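PDB 3DC7: putative uncharacterized protein lp_3323 from Lactobacillus plantarum, which is of unknown function but, as a member of the GDSL-like lipase/acylhydrolase (SGNH hydrolase) family, probably hydrolyses an ester substrate not yet identified. Local coordinates for residues 35-40 and 198-203; 43-48 and 211-216; 84-89 and 121-126; 102-107 and 167-172. All coordinates share one frame; numbering follows the deposited sequence.

Interaction 1: 35-40 and 198-203; sequences NGLATV and SVDTLH
Leu-37 lays its side chain against Val-199, Asp-200 and His-203, joining the loop before helix 42-50 to a turn with the Asp-x-x-His sequence. In SGNH hydrolases this motif supplies the aspartate and histidine of the catalytic triad, and Asp-200 and His-203 probably play those parts here. The leucine can be followed outward. Its CB meets Val-199 CG2 at 4.2 Å, an apolar pair at the surface of the protein. With CG anti to the carbonyl carbon (chi1 -74°), the CD1 branch ends beside the histidine ring. That methyl comes within 3.6 Å of His-203 CD2, approaching the imidazole obliquely, with the two side chains nearly at right angles, and also skirts Asp-200 OD2. Leucine suits this place by offering a methyl for van der Waals contact with the ring; no hydrogen bond crosses here. Leu-202 CG covers one face of the same ring, 4.2 Å above its centre, and Asp-200 OD2 lies in plane at the edge. The other carboxylate oxygen shapes the turn: Asp-200 OD1 accepts from Leu-202 N on its anti side, 2.8 Å away, in an Asx turn, and from His-203 N through its syn lone pair. With an alanine here, both amides would probably be left without their shared acceptor and the histidine less firmly placed. Thr-201 OG1 bonds back to Asp-200 O at 2.7 Å, in the carbonyl plane and on a lone pair.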
loop_
_atom_site.group_PDB
_atom_site.type_symbol
_atom_site.label_atom_id
_atom_site.label_comp_id
_atom_site.label_asym_id
_atom_site.label_seq_id
_atom_site.Cartn_x
_atom_site.Cartn_y
_atom_site.Cartn_z
ATOM N N ASN A 35 -11.936 -2.527 29.673
ATOM C CA ASN A 35 -12.284 -1.403 30.554
ATOM C C ASN A 35 -12.676 -0.072 29.865
ATOM O O ASN A 35 -12.512 1.014 30.444
ATOM C CB ASN A 35 -11.154 -1.176 31.594
ATOM C CG ASN A 35 -9.804 -0.740 30.963
ATOM O OD1 ASN A 35 -9.764 -0.009 29.958
ATOM N ND2 ASN A 35 -8.694 -1.171 31.584
ATOM N N GLY A 36 -13.231 -0.156 28.659
ATOM C CA GLY A 36 -13.332 1.013 27.776
ATOM C C GLY A 36 -14.469 1.997 27.974
ATOM O O GLY A 36 -15.455 1.706 28.655
ATOM N N LEU A 37 -14.312 3.173 27.360
ATOM C CA LEU A 37 -15.367 4.196 27.263
ATOM C C LEU A 37 -16.440 3.844 26.226
ATOM O O LEU A 37 -17.567 4.336 26.293
ATOM C CB LEU A 37 -14.751 5.543 26.896
ATOM C CG LEU A 37 -13.988 6.261 28.005
ATOM C CD1 LEU A 37 -12.761 6.950 27.423
ATOM C CD2 LEU A 37 -14.909 7.228 28.724
ATOM N N ALA A 38 -16.059 3.022 25.251
ATOM C CA ALA A 38 -16.973 2.439 24.293
ATOM C C ALA A 38 -17.320 1.052 24.806
ATOM O O ALA A 38 -16.440 0.308 25.238
ATOM C CB ALA A 38 -16.315 2.347 22.934
ATOM N N THR A 39 -18.597 0.699 24.764
ATOM C CA THR A 39 -19.026 -0.595 25.281
ATOM C C THR A 39 -18.800 -1.748 24.305
ATOM O O THR A 39 -18.648 -2.888 24.739
ATOM C CB THR A 39 -20.495 -0.573 25.768
ATOM O OG1 THR A 39 -21.351 -0.111 24.717
ATOM C CG2 THR A 39 -20.642 0.354 26.988
ATOM N N VAL A 40 -18.768 -1.448 23.001
ATOM C CA VAL A 40 -18.632 -2.474 21.963
ATOM C C VAL A 40 -17.426 -2.198 21.061
ATOM O O VAL A 40 -17.467 -1.310 20.214
ATOM C CB VAL A 40 -19.907 -2.598 21.097
ATOM C CG1 VAL A 40 -19.777 -3.776 20.131
ATOM C CG2 VAL A 40 -21.155 -2.757 21.976
ATOM N N SER A 198 -15.662 9.626 17.748
ATOM C CA SER A 198 -14.790 9.562 18.901
ATOM C C SER A 198 -15.512 10.027 20.143
ATOM O O SER A 198 -16.476 10.790 20.068
ATOM C CB SER A 198 -13.532 10.412 18.702
ATOM O OG SER A 198 -13.782 11.761 19.064
ATOM N N VAL A 199 -15.017 9.576 21.289
ATOM C CA VAL A 199 -15.497 10.056 22.585
ATOM C C VAL A 199 -14.902 11.443 22.914
ATOM O O VAL A 199 -15.599 12.308 23.452
ATOM C CB VAL A 199 -15.187 9.019 23.726
ATOM C CG1 VAL A 199 -15.664 9.528 25.098
ATOM C CG2 VAL A 199 -15.832 7.676 23.427
ATOM N N ASP A 200 -13.640 11.669 22.543
ATOM C CA ASP A 200 -12.841 12.744 23.138
ATOM C C ASP A 200 -11.672 13.182 22.248
ATOM O O ASP A 200 -10.683 13.762 22.743
ATOM C CB ASP A 200 -12.277 12.235 24.474
ATOM C CG ASP A 200 -11.554 10.904 24.320
ATOM O OD1 ASP A 200 -11.185 10.556 23.171
ATOM O OD2 ASP A 200 -11.361 10.200 25.328
ATOM N N THR A 201 -11.787 12.892 20.950
ATOM C CA THR A 201 -10.733 13.100 19.933
ATOM C C THR A 201 -9.546 12.143 20.021
ATOM O O THR A 201 -8.556 12.336 19.319
ATOM C CB THR A 201 -10.209 14.569 19.814
ATOM O OG1 THR A 201 -9.206 14.829 20.815
ATOM C CG2 THR A 201 -11.348 15.595 19.884
ATOM N N LEU A 202 -9.649 11.119 20.871
ATOM C CA LEU A 202 -8.633 10.067 20.955
ATOM C C LEU A 202 -9.228 8.646 20.862
ATOM O O LEU A 202 -8.801 7.843 20.024
ATOM C CB LEU A 202 -7.772 10.238 22.215
ATOM C CG LEU A 202 -6.872 9.056 22.630
ATOM C CD1 LEU A 202 -5.727 8.806 21.672
ATOM C CD2 LEU A 202 -6.327 9.236 24.052
ATOM N N HIS A 203 -10.205 8.341 21.718
ATOM C CA HIS A 203 -10.816 7.018 21.755
ATOM C C HIS A 203 -11.979 6.956 20.787
ATOM O O HIS A 203 -12.805 7.849 20.776
ATOM C CB HIS A 203 -11.323 6.682 23.164
ATOM C CG HIS A 203 -10.260 6.727 24.211
ATOM N ND1 HIS A 203 -9.313 5.738 24.352
ATOM C CD2 HIS A 203 -9.988 7.648 25.163
ATOM C CE1 HIS A 203 -8.498 6.053 25.345
ATOM N NE2 HIS A 203 -8.890 7.207 25.855
#

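Interaction 2: 43-48 and 211-216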
loop_
_atom_site.group_PDB
_atom_site.type_symbol
_atom_site.label_atom_id
_atom_site.label_comp_id
_atom_site.label_asym_id
_atom_site.label_seq_id
_atom_site.Cartn_x
_atom_site.Cartn_y
_atom_site.Cartn_z
ATOM N N HIS A 43 -12.984 -5.733 18.254
ATOM C CA HIS A 43 -12.744 -7.162 18.411
ATOM C C HIS A 43 -13.985 -7.910 18.930
ATOM O O HIS A 43 -14.110 -9.111 18.718
ATOM C CB HIS A 43 -11.510 -7.432 19.269
ATOM C CG HIS A 43 -11.564 -6.791 20.612
ATOM N ND1 HIS A 43 -12.116 -7.416 21.710
ATOM C CD2 HIS A 43 -11.153 -5.571 21.034
ATOM C CE1 HIS A 43 -12.029 -6.613 22.757
ATOM N NE2 HIS A 43 -11.456 -5.485 22.370
ATOM N N ASP A 44 -14.897 -7.198 19.591
ATOM C CA ASP A 44 -16.151 -7.789 20.059
ATOM C C ASP A 44 -17.068 -8.051 18.867
ATOM O O ASP A 44 -17.719 -9.103 18.784
ATOM C CB ASP A 44 -16.837 -6.868 21.065
ATOM C CG ASP A 44 -16.114 -6.819 22.401
ATOM O OD1 ASP A 44 -15.580 -7.862 22.834
ATOM O OD2 ASP A 44 -16.080 -5.738 23.033
ATOM N N ILE A 45 -17.092 -7.095 17.939
ATOM C CA ILE A 45 -17.768 -7.266 16.644
ATOM C C ILE A 45 -17.195 -8.458 15.872
ATOM O O ILE A 45 -17.937 -9.351 15.471
ATOM C CB ILE A 45 -17.724 -5.966 15.794
ATOM C CG1 ILE A 45 -18.483 -4.852 16.518
ATOM C CG2 ILE A 45 -18.330 -6.201 14.387
ATOM C CD1 ILE A 45 -18.040 -3.453 16.158
ATOM N N LEU A 46 -15.877 -8.492 15.696
ATOM C CA LEU A 46 -15.248 -9.567 14.933
ATOM C C LEU A 46 -15.346 -10.921 15.607
ATOM O O LEU A 46 -15.572 -11.927 14.937
ATOM C CB LEU A 46 -13.787 -9.246 14.596
ATOM C CG LEU A 46 -13.593 -8.023 13.708
ATOM C CD1 LEU A 46 -12.187 -7.555 13.831
ATOM C CD2 LEU A 46 -13.947 -8.317 12.271
ATOM N N ALA A 47 -15.162 -10.961 16.924
ATOM C CA ALA A 47 -15.234 -12.233 17.637
ATOM C C ALA A 47 -16.609 -12.889 17.460
ATOM O O ALA A 47 -16.692 -14.107 17.297
ATOM C CB ALA A 47 -14.907 -12.063 19.111
ATOM N N ALA A 48 -17.663 -12.073 17.481
ATOM C CA ALA A 48 -19.038 -12.531 17.254
ATOM C C ALA A 48 -19.257 -13.036 15.824
ATOM O O ALA A 48 -19.798 -14.127 15.629
ATOM C CB ALA A 48 -20.031 -11.428 17.595
ATOM N N VAL A 211 -16.680 1.025 12.352
ATOM C CA VAL A 211 -15.831 1.379 11.201
ATOM C C VAL A 211 -14.544 0.553 11.239
ATOM O O VAL A 211 -14.174 -0.071 10.243
ATOM C CB VAL A 211 -15.498 2.899 11.151
ATOM C CG1 VAL A 211 -14.388 3.192 10.145
ATOM C CG2 VAL A 211 -16.736 3.718 10.803
ATOM N N ILE A 212 -13.883 0.537 12.395
ATOM C CA ILE A 212 -12.616 -0.176 12.556
ATOM C C ILE A 212 -12.745 -1.669 12.250
ATOM O O ILE A 212 -11.888 -2.242 11.582
ATOM C CB ILE A 212 -12.015 0.060 13.968
ATOM C CG1 ILE A 212 -11.515 1.501 14.077
ATOM C CG2 ILE A 212 -10.876 -0.927 14.251
ATOM C CD1 ILE A 212 -11.237 1.950 15.491
ATOM N N ALA A 213 -13.828 -2.279 12.726
ATOM C CA ALA A 213 -14.155 -3.678 12.449
ATOM C C ALA A 213 -14.295 -3.952 10.959
ATOM O O ALA A 213 -13.766 -4.944 10.449
ATOM C CB ALA A 213 -15.426 -4.074 13.184
ATOM N N ARG A 214 -15.002 -3.070 10.259
ATOM C CA ARG A 214 -15.136 -3.171 8.806
ATOM C C ARG A 214 -13.777 -3.037 8.110
ATOM O O ARG A 214 -13.456 -3.810 7.216
ATOM C CB ARG A 214 -16.110 -2.121 8.290
ATOM C CG ARG A 214 -17.547 -2.367 8.736
ATOM C CD ARG A 214 -18.535 -1.494 7.975
ATOM N NE ARG A 214 -18.464 -0.082 8.349
ATOM C CZ ARG A 214 -19.360 0.550 9.107
ATOM N NH1 ARG A 214 -20.424 -0.087 9.593
ATOM N NH2 ARG A 214 -19.198 1.836 9.368
ATOM N N LYS A 215 -12.971 -2.080 8.548
ATOM C CA LYS A 215 -11.659 -1.850 7.938
ATOM C C LYS A 215 -10.748 -3.042 8.153
ATOM O O LYS A 215 -10.014 -3.425 7.250
ATOM C CB LYS A 215 -11.015 -0.562 8.471
ATOM C CG LYS A 215 -11.681 0.720 7.948
ATOM C CD LYS A 215 -11.549 0.857 6.423
ATOM C CE LYS A 215 -12.469 1.957 5.862
ATOM N NZ LYS A 215 -13.761 1.418 5.323
ATOM N N LEU A 216 -10.822 -3.644 9.340
ATOM C CA LEU A 216 -9.995 -4.796 9.662
ATOM C C LEU A 216 -10.413 -6.035 8.865
ATOM O O LEU A 216 -9.561 -6.736 8.343
ATOM C CB LEU A 216 -9.995 -5.074 11.173
ATOM C CG LEU A 216 -9.238 -6.276 11.745
ATOM C CD1 LEU A 216 -7.805 -6.387 11.246
ATOM C CD2 LEU A 216 -9.233 -6.144 13.274
#
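Ala-213 meets helix 42-50 by apolar contact, its CB 3.8 Å from Ile-45 CG2. The Ala-213 methyl sits against Ile-45 and, more loosely, Leu-46 CG, and a residue as small as alanine suits helices whose short segments have axes approaching to 9.0 Å. The Ile-45 branch that does the touching, CG2, stands anti to the backbone N, while CD1 also reaches the alanine. A second apolar pair lies in the buried part of the interface. Leu-46 CD1 and Leu-216 CD2 are modelled 3.3 Å apart, tighter than usual van der Waals contact, so the exact spacing is doubtful. The two short segments cross at a signed angle of -52°, on one side of the α/β/α sandwich of the SGNH fold. Leu-216 also reaches Leu-133 and Ile-135 of strand 132-136, so it fills the space between helix and sheet. Contact with backbone is of a third kind: Leu-46 CD2 rests 3.8 Å from Ala-213 O. Hydrogen bonds run around the packing, not across it. His-43 NE2 bonds to Thr-32 O, and Lys-215 NZ to His-223 O of the second subunit.

Interaction 3: 84-89 and 121-126; sequences DFIAVF and TGLQTN
Where Ile-86 and Val-88 meet Leu-123 no ring intervenes; the flat groups of strand 85-89 belong to Phe-85 and Phe-89, whose side chains lie away from this contact. Phe-85 stacks its ring on Phe-21, and the ring of Phe-89 meets that of Tyr-42 with the planes about 50° apart. On the helix, the amide of Asn-126 turns back to Gly-122 O: ND2 donates over 2.9 Å, the acceptor lying 23° out of the amide plane. Gly-122 O thus receives this side chain as well as Asn-126 N. One residue earlier Thr-121 O is shared in the same way by Thr-125 N and Thr-125 OG1, the hydroxyl standing 2.7 Å off and above the carbonyl plane. The contact itself is wholly aliphatic. Leu-123 points at the strand and divides its two methyls, CD2 going to Ile-86 CG2 at 4.0 Å and CD1 to Val-88 CG2 at 4.2 Å. Its chi1 of -69° sets CG anti to the carbonyl carbon, and the fork straddles two successive residues on that side of the strand. Beta-branched residues suit the strand, and a leucine, forked further from its backbone, suits the helix that covers it. Phe-134 touches both Val-88 and Leu-123. Strand 85-89, helix 112-126 and the neighbouring parallel strand 132-136 form a beta-alpha-beta crossover, the building unit of the SGNH α/β/α sandwich.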
loop_
_atom_site.group_PDB
_atom_site.type_symbol
_atom_site.label_atom_id
_atom_site.label_comp_id
_atom_site.label_asym_id
_atom_site.label_seq_id
_atom_site.Cartn_x
_atom_site.Cartn_y
_atom_site.Cartn_z
ATOM N N ASP A 84 -4.317 -18.471 17.277
ATOM C CA ASP A 84 -4.294 -18.718 15.828
ATOM C C ASP A 84 -4.245 -17.434 15.003
ATOM O O ASP A 84 -4.148 -17.484 13.770
ATOM C CB ASP A 84 -5.445 -19.640 15.379
ATOM C CG ASP A 84 -6.780 -18.936 15.310
ATOM O OD1 ASP A 84 -6.920 -17.842 15.890
ATOM O OD2 ASP A 84 -7.707 -19.487 14.679
ATOM N N PHE A 85 -4.312 -16.296 15.695
ATOM C CA PHE A 85 -4.204 -14.969 15.093
ATOM C C PHE A 85 -3.730 -13.995 16.161
ATOM O O PHE A 85 -4.219 -14.020 17.293
ATOM C CB PHE A 85 -5.560 -14.518 14.533
ATOM C CG PHE A 85 -5.568 -13.102 13.979
ATOM C CD1 PHE A 85 -4.810 -12.764 12.853
ATOM C CD2 PHE A 85 -6.360 -12.116 14.569
ATOM C CE1 PHE A 85 -4.829 -11.459 12.334
ATOM C CE2 PHE A 85 -6.386 -10.821 14.070
ATOM C CZ PHE A 85 -5.621 -10.488 12.936
ATOM N N ILE A 86 -2.774 -13.148 15.805
ATOM C CA ILE A 86 -2.302 -12.114 16.713
ATOM C C ILE A 86 -2.393 -10.736 16.075
ATOM O O ILE A 86 -1.818 -10.485 15.014
ATOM C CB ILE A 86 -0.858 -12.384 17.219
ATOM C CG1 ILE A 86 -0.819 -13.699 18.011
ATOM C CG2 ILE A 86 -0.359 -11.211 18.083
ATOM C CD1 ILE A 86 0.551 -14.388 18.031
ATOM N N ALA A 87 -3.116 -9.852 16.744
ATOM C CA ALA A 87 -3.226 -8.465 16.342
ATOM C C ALA A 87 -2.585 -7.552 17.396
ATOM O O ALA A 87 -2.800 -7.723 18.606
ATOM C CB ALA A 87 -4.675 -8.106 16.140
ATOM N N VAL A 88 -1.780 -6.600 16.930
ATOM C CA VAL A 88 -1.211 -5.576 17.802
ATOM C C VAL A 88 -1.718 -4.201 17.397
ATOM O O VAL A 88 -1.587 -3.790 16.240
ATOM C CB VAL A 88 0.330 -5.596 17.811
ATOM C CG1 VAL A 88 0.883 -4.520 18.753
ATOM C CG2 VAL A 88 0.837 -6.989 18.188
ATOM N N PHE A 89 -2.306 -3.504 18.360
ATOM C CA PHE A 89 -2.926 -2.215 18.109
ATOM C C PHE A 89 -2.315 -1.179 19.071
ATOM O O PHE A 89 -2.830 -0.928 20.162
ATOM C CB PHE A 89 -4.444 -2.367 18.274
ATOM C CG PHE A 89 -5.261 -1.220 17.720
ATOM C CD1 PHE A 89 -4.715 0.049 17.551
ATOM C CD2 PHE A 89 -6.593 -1.409 17.425
ATOM C CE1 PHE A 89 -5.480 1.094 17.079
ATOM C CE2 PHE A 89 -7.380 -0.361 16.948
ATOM C CZ PHE A 89 -6.824 0.888 16.773
ATOM N N THR A 121 10.463 -9.282 16.934
ATOM C CA THR A 121 11.327 -10.460 17.065
ATOM C C THR A 121 10.679 -11.507 17.983
ATOM O O THR A 121 10.614 -12.680 17.647
ATOM C CB THR A 121 12.725 -10.086 17.595
ATOM O OG1 THR A 121 13.294 -9.095 16.731
ATOM C CG2 THR A 121 13.646 -11.316 17.636
ATOM N N GLY A 122 10.162 -11.062 19.124
ATOM C CA GLY A 122 9.423 -11.935 20.027
ATOM C C GLY A 122 8.308 -12.706 19.347
ATOM O O GLY A 122 8.186 -13.928 19.523
ATOM N N LEU A 123 7.499 -11.997 18.562
ATOM C CA LEU A 123 6.330 -12.596 17.919
ATOM C C LEU A 123 6.702 -13.636 16.865
ATOM O O LEU A 123 6.053 -14.682 16.761
ATOM C CB LEU A 123 5.451 -11.517 17.291
ATOM C CG LEU A 123 4.706 -10.560 18.225
ATOM C CD1 LEU A 123 4.168 -9.359 17.466
ATOM C CD2 LEU A 123 3.591 -11.273 18.961
ATOM N N GLN A 124 7.736 -13.332 16.081
ATOM C CA GLN A 124 8.142 -14.170 14.957
ATOM C C GLN A 124 8.910 -15.391 15.440
ATOM O O GLN A 124 8.866 -16.441 14.805
ATOM C CB GLN A 124 9.001 -13.386 13.955
ATOM C CG GLN A 124 8.297 -12.261 13.199
ATOM C CD GLN A 124 7.152 -12.747 12.312
ATOM O OE1 GLN A 124 6.223 -13.395 12.788
ATOM N NE2 GLN A 124 7.210 -12.418 11.020
ATOM N N THR A 125 9.606 -15.236 16.571
ATOM C CA THR A 125 10.354 -16.314 17.193
ATOM C C THR A 125 9.398 -17.305 17.822
ATOM O O THR A 125 9.542 -18.507 17.615
ATOM C CB THR A 125 11.329 -15.775 18.244
ATOM O OG1 THR A 125 12.226 -14.854 17.611
ATOM C CG2 THR A 125 12.130 -16.894 18.882
ATOM N N ASN A 126 8.400 -16.806 18.551
ATOM C CA ASN A 126 7.544 -17.701 19.348
ATOM C C ASN A 126 6.254 -18.177 18.690
ATOM O O ASN A 126 5.700 -19.179 19.103
ATOM C CB ASN A 126 7.281 -17.100 20.730
ATOM C CG ASN A 126 8.558 -16.937 21.530
ATOM O OD1 ASN A 126 9.124 -17.922 22.016
ATOM N ND2 ASN A 126 9.043 -15.700 21.644
#

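Interaction 4: 102-107 and 167-172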
loop_
_atom_site.group_PDB
_atom_site.type_symbol
_atom_site.label_atom_id
_atom_site.label_comp_id
_atom_site.label_asym_id
_atom_site.label_seq_id
_atom_site.Cartn_x
_atom_site.Cartn_y
_atom_site.Cartn_z
ATOM N N GLY A 102 13.387 7.529 19.066
ATOM C CA GLY A 102 14.594 6.828 18.715
ATOM C C GLY A 102 14.800 6.868 17.219
ATOM O O GLY A 102 14.250 7.719 16.523
ATOM N N GLN A 103 15.582 5.917 16.732
ATOM C CA GLN A 103 16.085 5.922 15.371
ATOM C C GLN A 103 16.050 4.482 14.843
ATOM O O GLN A 103 16.233 3.518 15.595
ATOM C CB GLN A 103 17.520 6.463 15.400
ATOM C CG GLN A 103 18.093 6.861 14.070
ATOM C CD GLN A 103 19.351 7.721 14.193
ATOM O OE1 GLN A 103 19.504 8.517 15.137
ATOM N NE2 GLN A 103 20.255 7.574 13.223
ATOM N N TYR A 104 15.792 4.342 13.550
ATOM C CA TYR A 104 15.796 3.038 12.901
ATOM C C TYR A 104 17.141 2.339 13.165
ATOM O O TYR A 104 18.200 2.897 12.909
ATOM C CB TYR A 104 15.522 3.217 11.405
ATOM C CG TYR A 104 15.518 1.940 10.608
ATOM C CD1 TYR A 104 16.591 1.616 9.777
ATOM C CD2 TYR A 104 14.444 1.064 10.669
ATOM C CE1 TYR A 104 16.598 0.441 9.025
ATOM C CE2 TYR A 104 14.435 -0.118 9.928
ATOM C CZ TYR A 104 15.523 -0.420 9.106
ATOM O OH TYR A 104 15.534 -1.584 8.368
ATOM N N GLY A 105 17.090 1.137 13.726
ATOM C CA GLY A 105 18.310 0.444 14.130
ATOM C C GLY A 105 18.479 0.315 15.636
ATOM O O GLY A 105 19.295 -0.484 16.098
ATOM N N ASP A 106 17.731 1.101 16.411
ATOM C CA ASP A 106 17.727 0.933 17.871
ATOM C C ASP A 106 17.134 -0.425 18.217
ATOM O O ASP A 106 16.201 -0.886 17.548
ATOM C CB ASP A 106 16.909 2.031 18.561
ATOM C CG ASP A 106 17.573 3.390 18.494
ATOM O OD1 ASP A 106 18.791 3.461 18.227
ATOM O OD2 ASP A 106 16.863 4.392 18.709
ATOM N N CYS A 107 17.668 -1.065 19.250
ATOM C CA CYS A 107 17.209 -2.409 19.598
ATOM C C CYS A 107 16.850 -2.625 21.067
ATOM O O CYS A 107 16.753 -3.772 21.533
ATOM C CB CYS A 107 18.189 -3.477 19.098
ATOM S SG CYS A 107 19.885 -3.162 19.472
ATOM N N ALA A 167 5.439 1.386 10.139
ATOM C CA ALA A 167 5.530 0.931 8.745
ATOM C C ALA A 167 6.930 0.385 8.431
ATOM O O ALA A 167 7.047 -0.723 7.907
ATOM C CB ALA A 167 5.137 2.018 7.785
ATOM N N GLN A 168 7.984 1.129 8.782
ATOM C CA GLN A 168 9.358 0.662 8.513
ATOM C C GLN A 168 9.726 -0.620 9.253
ATOM O O GLN A 168 10.251 -1.547 8.638
ATOM C CB GLN A 168 10.404 1.730 8.826
ATOM C CG GLN A 168 10.313 2.997 7.964
ATOM C CD GLN A 168 10.984 4.207 8.632
ATOM O OE1 GLN A 168 11.840 4.052 9.517
ATOM N NE2 GLN A 168 10.600 5.420 8.199
HETATM N N MSE A 169 9.473 -0.670 10.551
HETATM C CA MSE A 169 9.817 -1.842 11.370
HETATM C C MSE A 169 9.006 -3.082 11.009
HETATM O O MSE A 169 9.566 -4.162 10.945
HETATM C CB MSE A 169 9.669 -1.565 12.869
HETATM C CG MSE A 169 10.665 -0.572 13.422
HETATM SE SE MSE A 169 12.495 -1.109 13.020
HETATM C CE MSE A 169 12.572 -2.833 13.909
ATOM N N THR A 170 7.700 -2.946 10.789
ATOM C CA THR A 170 6.895 -4.124 10.412
ATOM C C THR A 170 7.384 -4.750 9.110
ATOM O O THR A 170 7.389 -5.973 8.982
ATOM C CB THR A 170 5.389 -3.857 10.331
ATOM O OG1 THR A 170 5.133 -2.757 9.457
ATOM C CG2 THR A 170 4.837 -3.549 11.688
ATOM N N ALA A 171 7.815 -3.896 8.173
ATOM C CA ALA A 171 8.352 -4.313 6.887
ATOM C C ALA A 171 9.524 -5.267 7.032
ATOM O O ALA A 171 9.574 -6.293 6.354
ATOM C CB ALA A 171 8.751 -3.107 6.056
ATOM N N ASP A 172 10.451 -4.936 7.926
ATOM C CA ASP A 172 11.638 -5.759 8.163
ATOM C C ASP A 172 11.366 -7.163 8.728
ATOM O O ASP A 172 12.235 -8.033 8.691
ATOM C CB ASP A 172 12.598 -5.020 9.083
ATOM C CG ASP A 172 13.292 -3.872 8.395
ATOM O OD1 ASP A 172 13.394 -3.859 7.145
ATOM O OD2 ASP A 172 13.745 -2.970 9.124
#
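The carboxylate of Asp-172 is met by two tyrosine hydroxyls, Tyr-104 OH at OD2 and Tyr-181 OH of the third subunit at OD1. Across this contact Tyr-104 OH donates to Asp-172 OD2; the modelled 2.4 Å is very short, so its exact length is doubtful. OD2 lies in the plane of the tyrosine ring, at its edge, while the carboxylate is turned 48° from that plane. Each group arrives from the opposite direction, a long aromatic side chain reaching from the loop to a short acid on the helix. Tyrosine suits the place by combining this polar end with an apolar ring. Against the ring sits Met-169, present as selenomethionine: SE is 3.7 Å from Tyr-104 CD2, and its line to the ring centre runs 66° off the normal, an oblique Met-aromatic contact. Bends at chi2 (-55°) and chi3 bring the selenium there. The contact joins the loop between helices 92-96 and 112-126 to helix 159-173, on the outer side of the α/β/α sandwich and beside the third subunit, whose Arg-158 packs on Tyr-104. Gln-168 OE1 lies 4.1 Å from Tyr-104 CD2 but is hydrogen-bonded to Tyr-113 OH. The loop holds its tyrosine out on a type II beta turn, with Gly-105 supplying the positive phi and Asp-106 N bonded to Gln-103 O at 3.0 Å. Asp-106 OD2 receives Gln-103 N at 2.8 Å and is also hydrogen-bonded to Thr-111 OG1.

Overall arrangement
Helices 42-50 and 206-223 of interaction 2 cover one side of the parallel five-stranded sheet; helix 112-126 of interaction 3, resting on strand 85-89, and helix 159-173 of interaction 4 cover the other. Interaction 1 lies in loops beside interaction 2. The first segments follow one another as 35-40, 43-48, 84-89 and 102-107; the second ones come as 121-126, 167-172, 198-203 and 211-216. Interactions 1 and 2 therefore tie early chain to late chain, and they touch, Val-40 CG1 lying 4.0 Å from Ile-45 CG1. Interactions 3 and 4, with centres about 16 Å apart, both adjoin the third subunit. The centres of interaction 1, with its probable catalytic loop, and interaction 4 are about 29 Å apart.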